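Local coordinates for protein 4-hydroxy-tetrahydrodipicolinate synthase (Methanocaldococcus jannaschii DSM 2661, PDB 2YXG) that probably catalyses the condensation of pyruvate with aspartate beta-semialdehyde to 4-hydroxy-tetrahydrodipicolinate, a step of lysine biosynthesis by the diaminopimelate pathway, through a Schiff base, at residues N26-I38 against V203-M215. Residues are numbered along the deposited sequence; the frame is centred on the assembly and turned at random.
Sequences NINFLIENGVSGI and VVANIVPKEFVEM
P209 centres an apolar contact on the outside of the barrel, where the C-terminal end of helix 20-32 and the loop after it meet the first turn of helix 209-221 and the 3-10 turn before it. A proline suits a first turn, where its missing N-H costs no helical bond, and its compact ring fits among F29, L30, N33 and V35. F29 swings its ring away from its own N (chi1 174°), which carries the ring's end to P209, CE2 lying 3.5 Å from P209 CG. N206 O and I207 O lie at the ring's edge, and R259 makes a cation-pi contact with it. Replacing F29 by an alanine is likely to leave a gap beside P209 and R259 without its aromatic partner. Buried L30 sets CD2 3.8 Å from P209 CG, and N33 CB lies 3.7 Å from P209 CB. G34 takes a positive phi (92°) that favours glycine, its O 3.6 Å from V213 CG2. V35 CG1 touches P209 CB at 4.1 Å and V213 CG2 at 4.2 Å. Helix 20-32 follows strand 4-7 and helix 209-221 follows the neighbouring strand 199-202, so first and eighth helices meet, as expected where a TIM (beta/alpha)8 barrel closes.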
loop_
_atom_site.group_PDB
_atom_site.type_symbol
_atom_site.label_atom_id
_atom_site.label_comp_id
_atom_site.label_asym_id
_atom_site.label_seq_id
_atom_site.Cartn_x
_atom_site.Cartn_y
_atom_site.Cartn_z
ATOM N N ASN A 26 28.991 20.796 -16.023
ATOM C CA ASN A 26 28.546 19.548 -15.318
ATOM C C ASN A 26 28.879 18.305 -16.129
ATOM O O ASN A 26 29.401 17.325 -15.618
ATOM C CB ASN A 26 27.054 19.551 -15.000
ATOM C CG ASN A 26 26.696 20.486 -13.925
ATOM O OD1 ASN A 26 27.537 20.888 -13.153
ATOM N ND2 ASN A 26 25.411 20.852 -13.857
ATOM N N ILE A 27 28.592 18.377 -17.419
ATOM C CA ILE A 27 28.907 17.255 -18.310
ATOM C C ILE A 27 30.359 16.840 -18.271
ATOM O O ILE A 27 30.675 15.660 -18.036
ATOM C CB ILE A 27 28.457 17.528 -19.730
ATOM C CG1 ILE A 27 26.920 17.637 -19.708
ATOM C CG2 ILE A 27 28.901 16.367 -20.665
ATOM C CD1 ILE A 27 26.262 18.022 -21.002
ATOM N N ASN A 28 31.249 17.791 -18.468
ATOM C CA ASN A 28 32.699 17.475 -18.409
ATOM C C ASN A 28 33.158 16.996 -17.048
ATOM O O ASN A 28 34.009 16.100 -16.970
ATOM C CB ASN A 28 33.517 18.710 -18.813
ATOM C CG ASN A 28 33.426 18.983 -20.266
ATOM O OD1 ASN A 28 33.323 20.141 -20.684
ATOM N ND2 ASN A 28 33.458 17.912 -21.075
ATOM N N PHE A 29 32.618 17.577 -15.972
ATOM C CA PHE A 29 32.874 17.039 -14.637
ATOM C C PHE A 29 32.554 15.527 -14.517
ATOM O O PHE A 29 33.330 14.766 -13.986
ATOM C CB PHE A 29 32.119 17.818 -13.564
ATOM C CG PHE A 29 32.238 17.231 -12.178
ATOM C CD1 PHE A 29 33.464 17.233 -11.494
ATOM C CD2 PHE A 29 31.120 16.718 -11.530
ATOM C CE1 PHE A 29 33.577 16.710 -10.132
ATOM C CE2 PHE A 29 31.200 16.212 -10.203
ATOM C CZ PHE A 29 32.438 16.205 -9.506
ATOM N N LEU A 30 31.415 15.101 -15.027
ATOM C CA LEU A 30 31.023 13.698 -14.900
ATOM C C LEU A 30 31.865 12.807 -15.814
ATOM O O LEU A 30 32.278 11.699 -15.432
ATOM C CB LEU A 30 29.564 13.583 -15.251
ATOM C CG LEU A 30 28.660 14.493 -14.400
ATOM C CD1 LEU A 30 27.205 14.585 -14.969
ATOM C CD2 LEU A 30 28.648 14.068 -12.885
ATOM N N ILE A 31 32.106 13.287 -17.030
ATOM C CA ILE A 31 32.974 12.543 -17.975
ATOM C C ILE A 31 34.380 12.375 -17.395
ATOM O O ILE A 31 34.893 11.266 -17.446
ATOM C CB ILE A 31 32.996 13.149 -19.416
ATOM C CG1 ILE A 31 31.570 13.200 -20.017
ATOM C CG2 ILE A 31 34.047 12.374 -20.350
ATOM C CD1 ILE A 31 31.480 13.836 -21.437
ATOM N N GLU A 32 34.952 13.449 -16.838
ATOM C CA GLU A 32 36.301 13.428 -16.207
ATOM C C GLU A 32 36.320 12.279 -15.202
ATOM O O GLU A 32 37.313 11.575 -15.029
ATOM C CB GLU A 32 36.647 14.748 -15.410
ATOM C CG GLU A 32 36.767 16.151 -16.171
ATOM C CD GLU A 32 36.643 17.477 -15.238
ATOM O OE1 GLU A 32 36.899 17.435 -13.999
ATOM O OE2 GLU A 32 36.278 18.582 -15.764
ATOM N N ASN A 33 35.191 12.100 -14.521
ATOM C CA ASN A 33 35.150 11.186 -13.408
ATOM C C ASN A 33 34.746 9.766 -13.760
ATOM O O ASN A 33 34.484 8.943 -12.864
ATOM C CB ASN A 33 34.365 11.809 -12.254
ATOM C CG ASN A 33 35.178 12.905 -11.574
ATOM O OD1 ASN A 33 34.985 14.122 -11.798
ATOM N ND2 ASN A 33 36.152 12.476 -10.801
ATOM N N GLY A 34 34.695 9.470 -15.067
ATOM C CA GLY A 34 34.612 8.075 -15.481
ATOM C C GLY A 34 33.236 7.485 -15.678
ATOM O O GLY A 34 33.131 6.280 -15.885
ATOM N N VAL A 35 32.196 8.319 -15.698
ATOM C CA VAL A 35 30.840 7.842 -16.014
ATOM C C VAL A 35 30.764 7.136 -17.405
ATOM O O VAL A 35 31.557 7.440 -18.307
ATOM C CB VAL A 35 29.724 8.962 -15.845
ATOM C CG1 VAL A 35 29.734 9.560 -14.404
ATOM C CG2 VAL A 35 29.805 10.064 -16.905
ATOM N N SER A 36 29.843 6.181 -17.582
ATOM C CA SER A 36 29.658 5.518 -18.908
ATOM C C SER A 36 28.836 6.324 -19.918
ATOM O O SER A 36 28.928 6.126 -21.139
ATOM C CB SER A 36 28.953 4.182 -18.753
ATOM O OG SER A 36 29.730 3.315 -17.999
ATOM N N GLY A 37 27.993 7.196 -19.409
ATOM C CA GLY A 37 27.063 7.917 -20.240
ATOM C C GLY A 37 26.255 8.897 -19.401
ATOM O O GLY A 37 26.380 8.943 -18.162
ATOM N N ILE A 38 25.426 9.666 -20.105
ATOM C CA ILE A 38 24.642 10.716 -19.517
ATOM C C ILE A 38 23.177 10.570 -19.944
ATOM O O ILE A 38 22.883 10.367 -21.108
ATOM C CB ILE A 38 25.246 12.102 -19.920
ATOM C CG1 ILE A 38 26.609 12.253 -19.199
ATOM C CG2 ILE A 38 24.274 13.251 -19.642
ATOM C CD1 ILE A 38 27.176 13.665 -19.112
ATOM N N VAL A 203 20.927 9.423 -9.536
ATOM C CA VAL A 203 20.866 10.776 -9.045
ATOM C C VAL A 203 22.191 11.153 -8.332
ATOM O O VAL A 203 22.806 12.164 -8.643
ATOM C CB VAL A 203 19.665 10.868 -8.108
ATOM C CG1 VAL A 203 19.593 12.196 -7.454
ATOM C CG2 VAL A 203 18.384 10.535 -8.918
ATOM N N VAL A 204 22.621 10.325 -7.370
ATOM C CA VAL A 204 23.764 10.618 -6.569
ATOM C C VAL A 204 25.055 10.664 -7.383
ATOM O O VAL A 204 25.995 11.338 -6.984
ATOM C CB VAL A 204 23.882 9.662 -5.351
ATOM C CG1 VAL A 204 24.484 8.298 -5.732
ATOM C CG2 VAL A 204 24.759 10.326 -4.261
ATOM N N ALA A 205 25.139 9.992 -8.539
ATOM C CA ALA A 205 26.376 10.119 -9.354
ATOM C C ALA A 205 26.585 11.550 -9.857
ATOM O O ALA A 205 27.680 11.892 -10.325
ATOM C CB ALA A 205 26.443 9.091 -10.516
ATOM N N ASN A 206 25.577 12.420 -9.751
ATOM C CA ASN A 206 25.823 13.890 -9.988
ATOM C C ASN A 206 26.756 14.602 -8.977
ATOM O O ASN A 206 27.325 15.650 -9.299
ATOM C CB ASN A 206 24.520 14.677 -10.067
ATOM C CG ASN A 206 23.695 14.324 -11.305
ATOM O OD1 ASN A 206 22.644 13.661 -11.212
ATOM N ND2 ASN A 206 24.163 14.776 -12.470
ATOM N N ILE A 207 26.857 14.028 -7.772
ATOM C CA ILE A 207 27.506 14.610 -6.597
ATOM C C ILE A 207 28.866 13.908 -6.406
ATOM O O ILE A 207 29.904 14.551 -6.191
ATOM C CB ILE A 207 26.635 14.368 -5.267
ATOM C CG1 ILE A 207 25.291 15.076 -5.310
ATOM C CG2 ILE A 207 27.369 14.829 -3.984
ATOM C CD1 ILE A 207 25.456 16.511 -5.837
ATOM N N VAL A 208 28.831 12.576 -6.457
ATOM C CA VAL A 208 30.029 11.763 -6.223
ATOM C C VAL A 208 30.253 10.794 -7.377
ATOM O O VAL A 208 30.242 9.578 -7.159
ATOM C CB VAL A 208 29.958 11.008 -4.871
ATOM C CG1 VAL A 208 30.244 12.003 -3.712
ATOM C CG2 VAL A 208 28.619 10.355 -4.692
ATOM N N PRO A 209 30.448 11.338 -8.612
ATOM C CA PRO A 209 30.614 10.438 -9.805
ATOM C C PRO A 209 31.760 9.430 -9.657
ATOM O O PRO A 209 31.599 8.276 -9.992
ATOM C CB PRO A 209 30.916 11.407 -10.969
ATOM C CG PRO A 209 31.185 12.746 -10.340
ATOM C CD PRO A 209 30.557 12.767 -8.968
ATOM N N LYS A 210 32.897 9.852 -9.115
ATOM C CA LYS A 210 34.050 8.955 -9.101
ATOM C C LYS A 210 33.847 7.761 -8.162
ATOM O O LYS A 210 34.182 6.615 -8.487
ATOM C CB LYS A 210 35.340 9.724 -8.783
ATOM C CG LYS A 210 36.591 8.880 -8.818
ATOM C CD LYS A 210 37.855 9.781 -8.708
ATOM C CE LYS A 210 39.112 9.021 -8.190
ATOM N NZ LYS A 210 40.130 10.004 -7.640
ATOM N N GLU A 211 33.244 8.044 -7.013
ATOM C CA GLU A 211 32.957 7.037 -6.020
ATOM C C GLU A 211 31.906 6.029 -6.491
ATOM O O GLU A 211 32.083 4.805 -6.359
ATOM C CB GLU A 211 32.538 7.737 -4.732
ATOM C CG GLU A 211 33.630 8.649 -4.121
ATOM C CD GLU A 211 33.707 10.072 -4.720
ATOM O OE1 GLU A 211 33.142 10.389 -5.812
ATOM O OE2 GLU A 211 34.397 10.904 -4.093
ATOM N N PHE A 212 30.812 6.539 -7.049
ATOM C CA PHE A 212 29.798 5.658 -7.598
ATOM C C PHE A 212 30.306 4.763 -8.738
ATOM O O PHE A 212 30.081 3.588 -8.699
ATOM C CB PHE A 212 28.547 6.445 -8.026
ATOM C CG PHE A 212 27.267 5.811 -7.544
ATOM C CD1 PHE A 212 27.092 5.546 -6.173
ATOM C CD2 PHE A 212 26.277 5.425 -8.441
ATOM C CE1 PHE A 212 25.945 4.922 -5.698
ATOM C CE2 PHE A 212 25.105 4.789 -7.965
ATOM C CZ PHE A 212 24.955 4.549 -6.594
ATOM N N VAL A 213 31.001 5.322 -9.723
ATOM C CA VAL A 213 31.641 4.520 -10.767
ATOM C C VAL A 213 32.500 3.410 -10.180
ATOM O O VAL A 213 32.471 2.248 -10.619
ATOM C CB VAL A 213 32.513 5.401 -11.708
ATOM C CG1 VAL A 213 33.583 4.559 -12.420
ATOM C CG2 VAL A 213 31.592 6.240 -12.656
ATOM N N GLU A 214 33.275 3.746 -9.173
ATOM C CA GLU A 214 34.137 2.715 -8.685
ATOM C C GLU A 214 33.362 1.664 -7.864
ATOM O O GLU A 214 33.664 0.465 -7.976
ATOM C CB GLU A 214 35.400 3.299 -8.053
ATOM C CG GLU A 214 35.343 3.676 -6.637
ATOM C CD GLU A 214 36.803 3.942 -6.066
ATOM O OE1 GLU A 214 37.471 4.944 -6.554
ATOM O OE2 GLU A 214 37.251 3.128 -5.165
ATOM N N MET A 215 32.295 2.080 -7.156
ATOM C CA MET A 215 31.499 1.098 -6.400
ATOM C C MET A 215 30.854 0.117 -7.391
ATOM O O MET A 215 30.866 -1.086 -7.186
ATOM C CB MET A 215 30.368 1.780 -5.611
ATOM C CG MET A 215 29.511 0.792 -4.768
ATOM S SD MET A 215 28.000 1.589 -4.213
ATOM C CE MET A 215 27.027 1.403 -5.728
#